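Local coordinates for dephospho-CoA kinase (Campylobacter jejuni subsp. jejuni serotype O:2, PDB 4ZO4), which probably catalyses the last step of coenzyme A synthesis, the ATP-dependent phosphorylation of the 3'-hydroxyl group of dephospho-CoA, at residues R71-L74 against G75-F79; V193-I196 against Q197-K201; D151-S154 against L155-K159. One frame throughout, in Å; residues are numbered along the deposited sequence.

Overall arrangement
All three contacts are local, each between residues a few places apart. Interaction 1 is the opening of helix 71-80, interaction 2 the last turns of helix 185-200, and interaction 3 the start of helix 155-172. Interactions 1 and 2 lie on opposite sides of the chain's centre, their own centres about 41 Å apart. Both are full helical turns that pair an apolar helix face with a polar one. In interaction 1 the polar face meets a second subunit; in interaction 2 no other chain of the assembly touches it. Interaction 3 is the most buried. Its backbone bonding is that of a helix just starting, and two other subunits pack on it. Interactions 1 and 3 both touch the second subunit.

Interaction 1 (R71-L74 against G75-F79); sequences RKIL and GEIVF
Helix 71-80 is a short helix of the kinase, and this contact is its first turns, where K72 meets E76 and I73 meets I77. Four i to i+4 backbone bonds hold the turns. They run from G75 N to R71 O, E76 N to K72 O, I77 N to I73 O and V78 N to L74 O. The bond from I77 N to I73 O is 2.8 Å long. With CG anti to its backbone nitrogen (chi1 -164°) and an extended chain, K72 brings CG and CE alongside the carboxylate of E76. The E76 side chain is extended too, and the two cross obliquely. K72 CE comes 3.9 Å from E76 OE1, but K72 NZ stays 5.0 Å from E76 OE1, so the two charged groups do not touch. The salt-bridge partner of E76 is instead R71 of the second subunit, and R71 of this chain pairs in turn with E76 of that subunit. On the apolar side I73 CG2 touches I77 CD1 at 4.4 Å. L74 and V78 both pack on L88 of helix 82-109, and I77 on A84. I73 also meets K60, and I77 meets F57 and S58. The chemistry is therefore split: the carbon contacts face helix 82-109 and nearby loops of the same chain, while the charges of R71 and E76 are answered by reciprocal salt bridges across the subunit interface.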
# COMPACT_ATOMS: atom_id res chain seq x y z
N ARG A 71 13.00 10.49 19.68
CA ARG A 71 12.50 10.43 18.30
C ARG A 71 13.33 9.49 17.42
O ARG A 71 12.85 9.02 16.38
CB ARG A 71 12.43 11.84 17.67
CG ARG A 71 11.08 12.55 17.85
CD ARG A 71 11.19 14.04 18.13
NE ARG A 71 11.56 14.82 16.95
CZ ARG A 71 12.68 15.55 16.81
NH1 ARG A 71 13.59 15.63 17.78
NH2 ARG A 71 12.88 16.23 15.68
N LYS A 72 14.57 9.23 17.82
CA LYS A 72 15.42 8.30 17.08
C LYS A 72 14.89 6.87 17.23
O LYS A 72 14.66 6.17 16.25
CB LYS A 72 16.87 8.38 17.58
CG LYS A 72 17.89 7.74 16.64
CD LYS A 72 19.33 7.98 17.08
CE LYS A 72 20.29 7.05 16.34
NZ LYS A 72 21.70 7.16 16.83
N ILE A 73 14.70 6.46 18.47
CA ILE A 73 14.12 5.18 18.79
C ILE A 73 12.72 5.01 18.18
O ILE A 73 12.45 4.00 17.52
CB ILE A 73 14.08 4.97 20.32
CG1 ILE A 73 15.52 4.95 20.87
CG2 ILE A 73 13.39 3.67 20.69
CD1 ILE A 73 15.61 4.90 22.39
N LEU A 74 11.84 6.00 18.35
CA LEU A 74 10.47 5.87 17.85
C LEU A 74 10.48 5.62 16.35
O LEU A 74 9.73 4.75 15.87
CB LEU A 74 9.63 7.11 18.13
CG LEU A 74 8.21 7.11 17.56
CD1 LEU A 74 7.32 6.16 18.33
CD2 LEU A 74 7.64 8.52 17.61
N GLY A 75 11.28 6.39 15.62
CA GLY A 75 11.48 6.14 14.19
C GLY A 75 12.09 4.78 13.84
O GLY A 75 11.78 4.20 12.80
N GLU A 76 12.96 4.24 14.70
CA GLU A 76 13.47 2.89 14.46
C GLU A 76 12.35 1.89 14.63
O GLU A 76 12.27 0.91 13.90
CB GLU A 76 14.63 2.56 15.40
CG GLU A 76 15.87 3.39 15.08
CD GLU A 76 17.04 3.17 16.04
OE1 GLU A 76 18.07 3.87 15.85
OE2 GLU A 76 16.95 2.33 16.96
N ILE A 77 11.47 2.14 15.60
CA ILE A 77 10.39 1.21 15.86
C ILE A 77 9.47 1.13 14.64
O ILE A 77 9.20 0.05 14.13
CB ILE A 77 9.57 1.62 17.10
CG1 ILE A 77 10.32 1.32 18.38
CG2 ILE A 77 8.24 0.89 17.13
CD1 ILE A 77 9.57 1.73 19.62
N VAL A 78 9.04 2.30 14.17
CA VAL A 78 8.06 2.37 13.07
C VAL A 78 8.72 2.02 11.74
O VAL A 78 8.06 1.61 10.79
CB VAL A 78 7.33 3.77 12.97
CG1 VAL A 78 6.39 3.97 14.13
CG2 VAL A 78 8.31 4.92 12.87
N PHE A 79 10.02 2.21 11.63
CA PHE A 79 10.68 1.72 10.43
C PHE A 79 10.73 0.17 10.46
O PHE A 79 10.47 -0.47 9.46
CB PHE A 79 12.08 2.32 10.27
CG PHE A 79 12.84 1.77 9.10
CD1 PHE A 79 12.51 2.13 7.79
CD2 PHE A 79 13.87 0.84 9.31
CE1 PHE A 79 13.20 1.59 6.71
CE2 PHE A 79 14.56 0.30 8.22
CZ PHE A 79 14.22 0.67 6.93

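Interaction 2 (V193-I196 against Q197-K201); sequences VKVI and QEISK
From V193 to S200 the backbone is regular alpha helix, with four i to i+4 bonds crossing from one turn to the next. Q197 N bonds to V193 O, E198 N to K194 O, and I199 N to V195 O at 2.8 Å. S200 N reaches I196 O at 2.7 Å. V195 and I199 form the apolar pair. The CG1 of V195 is anti to its backbone nitrogen (chi1 158°) and points to the next turn, where it meets I199 CD1 at 4.0 Å. The two side chains run at a slant to each other. V193 and Q197 meet in a looser way, with V193 CG1 4.2 Å from Q197 CG. The aliphatic part of Q197 lies near the carbonyl one turn back, that of V193. E198 does the same with the carbonyl of K194. Its chain then bends at chi2 (-82°), and OE2 makes a weak hydrogen bond to N203 beyond the helix. K194 NZ and E198 OE1 stay 6.2 Å apart, too far for a salt bridge. I196 packs on F21, I24 and A25 of helix 15-27, and V193 also meets I24. The arrangement is that of an amphipathic C-terminal helix. It lies against helix 15-27, which begins with the predicted ATP-binding residues of the P-loop; the I196 side chain is about 9 Å from that of T20, one of those residues.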
# COMPACT_ATOMS: atom_id res chain seq x y z
N VAL A 193 8.51 37.88 -3.82
CA VAL A 193 8.03 39.22 -3.48
C VAL A 193 6.88 39.64 -4.41
O VAL A 193 5.88 40.19 -3.95
CB VAL A 193 9.17 40.26 -3.46
CG1 VAL A 193 8.65 41.61 -2.99
CG2 VAL A 193 10.30 39.80 -2.54
N LYS A 194 7.01 39.38 -5.71
CA LYS A 194 5.91 39.68 -6.64
C LYS A 194 4.60 38.99 -6.23
O LYS A 194 3.54 39.61 -6.23
CB LYS A 194 6.31 39.31 -8.07
CG LYS A 194 5.23 39.49 -9.14
CD LYS A 194 5.62 38.82 -10.45
CE LYS A 194 4.46 38.70 -11.44
NZ LYS A 194 4.70 37.65 -12.50
N VAL A 195 4.66 37.71 -5.87
CA VAL A 195 3.46 36.96 -5.46
C VAL A 195 2.95 37.45 -4.11
O VAL A 195 1.77 37.74 -3.97
CB VAL A 195 3.73 35.42 -5.41
CG1 VAL A 195 2.72 34.70 -4.52
CG2 VAL A 195 3.68 34.83 -6.82
N ILE A 196 3.83 37.54 -3.12
CA ILE A 196 3.43 38.01 -1.81
C ILE A 196 2.80 39.39 -1.85
O ILE A 196 1.85 39.64 -1.13
CB ILE A 196 4.60 38.05 -0.83
CG1 ILE A 196 5.01 36.61 -0.46
CG2 ILE A 196 4.20 38.81 0.42
CD1 ILE A 196 6.40 36.47 0.16
N GLN A 197 3.33 40.27 -2.69
CA GLN A 197 2.68 41.54 -2.98
C GLN A 197 1.28 41.33 -3.56
O GLN A 197 0.32 41.89 -3.06
CB GLN A 197 3.49 42.34 -3.99
CG GLN A 197 4.76 43.00 -3.45
CD GLN A 197 5.38 43.96 -4.46
OE1 GLN A 197 5.77 43.57 -5.58
NE2 GLN A 197 5.46 45.23 -4.07
N GLU A 198 1.18 40.54 -4.63
CA GLU A 198 -0.11 40.34 -5.31
C GLU A 198 -1.16 39.83 -4.35
O GLU A 198 -2.33 40.19 -4.43
CB GLU A 198 0.04 39.34 -6.46
CG GLU A 198 0.76 39.86 -7.69
CD GLU A 198 -0.13 40.67 -8.62
OE1 GLU A 198 -0.27 40.24 -9.79
OE2 GLU A 198 -0.67 41.73 -8.18
N ILE A 199 -0.72 38.97 -3.45
CA ILE A 199 -1.53 38.54 -2.34
C ILE A 199 -1.80 39.69 -1.37
O ILE A 199 -2.94 39.85 -0.91
CB ILE A 199 -0.82 37.39 -1.60
CG1 ILE A 199 -1.06 36.07 -2.34
CG2 ILE A 199 -1.28 37.29 -0.16
CD1 ILE A 199 -0.21 34.92 -1.84
N SER A 200 -0.75 40.45 -1.03
CA SER A 200 -0.85 41.59 -0.08
C SER A 200 -1.98 42.59 -0.43
O SER A 200 -2.72 43.04 0.46
CB SER A 200 0.50 42.34 0.01
OG SER A 200 0.51 43.31 1.05
N LYS A 201 -2.14 42.86 -1.73
CA LYS A 201 -3.24 43.68 -2.23
C LYS A 201 -4.60 42.96 -2.21
O LYS A 201 -5.60 43.53 -2.65
CB LYS A 201 -2.94 44.12 -3.66
CG LYS A 201 -1.59 44.81 -3.87
CD LYS A 201 -1.36 45.20 -5.33
CE LYS A 201 -0.00 45.88 -5.52
NZ LYS A 201 -0.08 47.16 -6.30

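Interaction 3 (D151-S154 against L155-K159)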
# COMPACT_ATOMS: atom_id res chain seq x y z
N ASP A 151 23.89 12.76 -11.52
CA ASP A 151 23.83 12.65 -10.07
C ASP A 151 24.69 11.50 -9.55
O ASP A 151 24.78 11.31 -8.34
CB ASP A 151 22.37 12.55 -9.60
CG ASP A 151 21.49 13.73 -10.11
OD1 ASP A 151 22.06 14.76 -10.53
OD2 ASP A 151 20.23 13.65 -10.07
N LYS A 152 25.33 10.76 -10.46
CA LYS A 152 26.27 9.66 -10.10
C LYS A 152 25.66 8.55 -9.23
O LYS A 152 26.20 8.20 -8.16
CB LYS A 152 27.55 10.22 -9.44
CG LYS A 152 28.80 10.16 -10.30
CD LYS A 152 28.95 11.38 -11.21
CE LYS A 152 30.05 11.18 -12.24
NZ LYS A 152 30.11 12.29 -13.22
N LEU A 153 24.55 7.97 -9.68
CA LEU A 153 23.82 6.97 -8.87
C LEU A 153 23.64 5.64 -9.57
O LEU A 153 23.77 5.52 -10.77
CB LEU A 153 22.43 7.48 -8.46
CG LEU A 153 22.31 8.90 -7.88
CD1 LEU A 153 20.98 9.53 -8.29
CD2 LEU A 153 22.45 8.88 -6.36
N SER A 154 23.36 4.63 -8.77
CA SER A 154 22.95 3.33 -9.27
C SER A 154 21.51 3.37 -9.79
O SER A 154 20.73 4.30 -9.50
CB SER A 154 23.04 2.32 -8.14
OG SER A 154 22.33 2.80 -7.02
N LEU A 155 21.17 2.35 -10.56
CA LEU A 155 19.82 2.15 -11.02
C LEU A 155 18.81 2.35 -9.93
O LEU A 155 17.84 3.07 -10.11
CB LEU A 155 19.68 0.74 -11.56
CG LEU A 155 19.66 0.63 -13.08
CD1 LEU A 155 20.02 -0.78 -13.52
CD2 LEU A 155 18.26 0.99 -13.58
N GLU A 156 19.08 1.72 -8.79
CA GLU A 156 18.13 1.68 -7.67
C GLU A 156 17.84 3.06 -7.13
O GLU A 156 16.69 3.42 -6.97
CB GLU A 156 18.63 0.79 -6.52
CG GLU A 156 18.79 -0.69 -6.87
CD GLU A 156 20.13 -1.01 -7.54
OE1 GLU A 156 21.20 -0.54 -7.05
OE2 GLU A 156 20.12 -1.72 -8.56
N ALA A 157 18.89 3.80 -6.82
CA ALA A 157 18.73 5.14 -6.27
C ALA A 157 18.13 6.12 -7.33
O ALA A 157 17.34 7.02 -7.01
CB ALA A 157 20.06 5.64 -5.75
N ALA A 158 18.49 5.92 -8.58
CA ALA A 158 17.93 6.73 -9.64
C ALA A 158 16.43 6.52 -9.71
O ALA A 158 15.65 7.46 -9.91
CB ALA A 158 18.59 6.40 -10.95
N LYS A 159 16.01 5.27 -9.53
CA LYS A 159 14.60 4.91 -9.59
C LYS A 159 13.86 5.69 -8.55
O LYS A 159 12.81 6.28 -8.82
CB LYS A 159 14.45 3.43 -9.32
CG LYS A 159 13.10 2.86 -9.66
CD LYS A 159 12.77 1.70 -8.74
CE LYS A 159 11.39 1.16 -9.07
NZ LYS A 159 10.56 1.10 -7.84
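S154 turns its OG between its own backbone nitrogen and carbonyl carbon (chi1 52°), while E156 bends at chi2 (84°), and this brings the hydroxyl near the carboxylate. S154 OG lies 3.5 Å from E156 OE1, and S154 CB is 3.6 Å from the same oxygen. The hydroxyl is hydrogen-bonded to E49 of the second subunit; E156 OE1 is merely nearby. E156 OE2 has a long, weak ion pair with K173 of the third subunit. In the backbone A158 N donates to S154 O at 2.9 Å, which ties the first turn of the helix to the residue just before it. L153 supplies the apolar part. It comes in beside A157, with L153 CB 4.0 Å from A157 CB and L153 CD2 4.1 Å from that methyl. L153 also packs on I147 of helix 144-151, and A158 on L144 and M148. The second subunit adds K52 against L153 and I53 against A157. Two helix ends thus meet here. K152, with positive phi, is the C-prime residue of the motif that closes helix 144-151, its own N bonded to Q149 O and L153 N to M148 O. S154 then takes the N-cap position of the next helix. The arrangement is a Schellman motif followed directly by an N-cap, linking helix 144-151 to helix 155-172 at a subunit interface.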